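Local coordinates for protein phosphatidylinositol-specific phospholipase C1 (Streptomyces antibioticus, PDB 3H4X) that belongs to the phosphoinositide-specific phospholipase C family, its chain folded as a barrel of mainly parallel strands with helices packed around it, at residues P240-P243 against R244-Y247. Sequence-based numbering, arbitrary orientation.
Sequences PGDP and RERY
Asp-242 reaches forward to Arg-244 where the loop between strands 232-236 and 258-262 of the TIM-type (beta/alpha) barrel winds into a short 3-10 turn. The carboxylate is held in two ways at once. Its OD1 accepts the backbone N of Arg-244 at 2.9 Å on its anti side but tilted out of the carboxylate plane, as an Asx turn into the 3-10 segment, and takes Arg-244 NE, also at 2.9 Å, on its syn lone pair in a nearly straight bond (166°). OD2 is met from above the carboxylate plane by Arg-244 NH2 at 2.9 Å. The guanidinium thus grips the acid side-on in a two-pronged salt bridge, its edge toward Asp-242 CG, with the two planes 39° apart. CG of Asp-242 stands anti to its own N (chi1 -176°), which swings both oxygens forward along the chain, while a bend at chi3 turns the arginine back to meet them. Beyond this pair, Arg-244 NH1 forms a salt bridge with Asp-171 and NH2 bonds Tyr-281 OH, so the buried guanidinium has several acceptors. Successive 3-10 bonds run from Glu-245 N to Asp-242 O (3.0 Å) and from Arg-246 N to Pro-243 O (3.2 Å). Gly-241, Asp-242 and Glu-245 line a pocket that holds an acetyl group. Arg-246 folds back over the turn, its NH1 and NH2 bonded to the carbonyls of His-236 and Gly-237. Its CG lies 3.6 Å above the centre of the Tyr-247 ring. A water accepts from Arg-246 NH2 at 2.9 Å and donates to Pro-243 O, which also receives a weak bond from Arg-246 NE.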
ATOM      1  N   PRO A 240     -17.366 -11.161   0.225  1.00 10.61           N
ATOM      2  CA  PRO A 240     -18.557 -10.645  -0.438  1.00 10.69           C
ATOM      3  C   PRO A 240     -19.214  -9.520   0.358  1.00 10.44           C
ATOM      4  O   PRO A 240     -18.888  -9.306   1.529  1.00 11.15           O
ATOM      5  CB  PRO A 240     -19.483 -11.863  -0.484  1.00 11.27           C
ATOM      6  CG  PRO A 240     -19.101 -12.644   0.714  1.00 11.63           C
ATOM      7  CD  PRO A 240     -17.605 -12.483   0.833  1.00 11.06           C
ATOM      8  N   GLY A 241     -20.132  -8.807  -0.282  1.00 10.03           N
ATOM      9  CA  GLY A 241     -20.850  -7.722   0.370  1.00  9.81           C
ATOM     10  C   GLY A 241     -19.919  -6.591   0.757  1.00  9.44           C
ATOM     11  O   GLY A 241     -18.951  -6.297   0.057  1.00  9.77           O
ATOM     12  N   ASP A 242     -20.221  -5.935   1.869  1.00  8.89           N
ATOM     13  CA  ASP A 242     -19.355  -4.891   2.393  1.00  8.29           C
ATOM     14  C   ASP A 242     -18.433  -5.545   3.413  1.00  8.12           C
ATOM     15  O   ASP A 242     -18.883  -5.941   4.487  1.00  8.06           O
ATOM     16  CB  ASP A 242     -20.191  -3.792   3.052  1.00  8.59           C
ATOM     17  CG  ASP A 242     -19.353  -2.631   3.540  1.00  8.05           C
ATOM     18  OD1 ASP A 242     -18.138  -2.813   3.767  1.00  7.74           O
ATOM     19  OD2 ASP A 242     -19.914  -1.529   3.703  1.00  8.40           O
ATOM     20  N   PRO A 243     -17.140  -5.687   3.079  1.00  7.92           N
ATOM     21  CA  PRO A 243     -16.244  -6.411   3.977  1.00  7.68           C
ATOM     22  C   PRO A 243     -16.121  -5.764   5.349  1.00  7.46           C
ATOM     23  O   PRO A 243     -15.707  -6.418   6.304  1.00  7.75           O
ATOM     24  CB  PRO A 243     -14.902  -6.364   3.242  1.00  8.00           C
ATOM     25  CG  PRO A 243     -15.262  -6.185   1.805  1.00  8.47           C
ATOM     26  CD  PRO A 243     -16.469  -5.298   1.825  1.00  7.73           C
ATOM     27  N   ARG A 244     -16.466  -4.486   5.446  1.00  7.35           N
ATOM     28  CA  ARG A 244     -16.319  -3.767   6.704  1.00  7.29           C
ATOM     29  C   ARG A 244     -17.334  -4.215   7.752  1.00  7.36           C
ATOM     30  O   ARG A 244     -17.206  -3.882   8.928  1.00  7.32           O
ATOM     31  CB  ARG A 244     -16.396  -2.260   6.460  1.00  7.43           C
ATOM     32  CG  ARG A 244     -15.243  -1.763   5.591  1.00  7.26           C
ATOM     33  CD  ARG A 244     -15.480  -0.385   4.992  1.00  7.51           C
ATOM     34  NE  ARG A 244     -16.706  -0.327   4.204  1.00  7.28           N
ATOM     35  CZ  ARG A 244     -17.094   0.738   3.515  1.00  7.43           C
ATOM     36  NH1 ARG A 244     -16.333   1.828   3.489  1.00  7.86           N
ATOM     37  NH2 ARG A 244     -18.245   0.716   2.858  1.00  7.92           N
ATOM     38  N   GLU A 245     -18.332  -4.986   7.328  1.00  7.73           N
ATOM     39  CA  GLU A 245     -19.300  -5.539   8.267  1.00  8.27           C
ATOM     40  C   GLU A 245     -18.636  -6.532   9.225  1.00  8.45           C
ATOM     41  O   GLU A 245     -19.239  -6.916  10.225  1.00  8.91           O
ATOM     42  CB  GLU A 245     -20.471  -6.184   7.526  1.00  9.04           C
ATOM     43  CG  GLU A 245     -21.273  -5.222   6.651  1.00 10.32           C
ATOM     44  CD  GLU A 245     -22.140  -4.249   7.437  1.00 11.26           C
ATOM     45  OE1 GLU A 245     -22.193  -4.337   8.683  1.00 11.08           O
ATOM     46  OE2 GLU A 245     -22.781  -3.385   6.798  1.00 12.78           O
ATOM     47  N   ARG A 246     -17.396  -6.931   8.937  1.00  8.54           N
ATOM     48  CA  ARG A 246     -16.640  -7.801   9.838  1.00  8.71           C
ATOM     49  C   ARG A 246     -16.259  -7.089  11.130  1.00  8.92           C
ATOM     50  O   ARG A 246     -15.958  -7.743  12.120  1.00  9.49           O
ATOM     51  CB  ARG A 246     -15.364  -8.312   9.163  1.00  8.80           C
ATOM     52  CG  ARG A 246     -14.248  -7.275   9.079  1.00  8.72           C
ATOM     53  CD  ARG A 246     -12.982  -7.843   8.456  1.00  9.40           C
ATOM     54  NE  ARG A 246     -13.217  -8.333   7.103  1.00 10.02           N
ATOM     55  CZ  ARG A 246     -12.259  -8.778   6.297  1.00  9.85           C
ATOM     56  NH1 ARG A 246     -11.001  -8.798   6.716  1.00 10.63           N
ATOM     57  NH2 ARG A 246     -12.564  -9.205   5.081  1.00 10.40           N
ATOM     58  N   TYR A 247     -16.245  -5.760  11.115  1.00  8.73           N
ATOM     59  CA  TYR A 247     -15.903  -4.987  12.306  1.00  9.08           C
ATOM     60  C   TYR A 247     -17.167  -4.708  13.103  1.00  9.53           C
ATOM     61  O   TYR A 247     -18.106  -4.102  12.590  1.00  9.50           O
ATOM     62  CB  TYR A 247     -15.200  -3.680  11.924  1.00  8.98           C
ATOM     63  CG  TYR A 247     -13.998  -3.903  11.037  1.00  8.25           C
ATOM     64  CD1 TYR A 247     -12.873  -4.564  11.515  1.00  8.80           C
ATOM     65  CD2 TYR A 247     -13.994  -3.479   9.716  1.00  8.67           C
ATOM     66  CE1 TYR A 247     -11.774  -4.789  10.703  1.00  8.83           C
ATOM     67  CE2 TYR A 247     -12.900  -3.697   8.898  1.00  8.52           C
ATOM     68  CZ  TYR A 247     -11.796  -4.353   9.393  1.00  8.44           C
ATOM     69  OH  TYR A 247     -10.710  -4.565   8.573  1.00  8.63           O
TER
HETATM   70  O   HOH W   1     -15.397  -9.572   5.502  1.00 13.02           O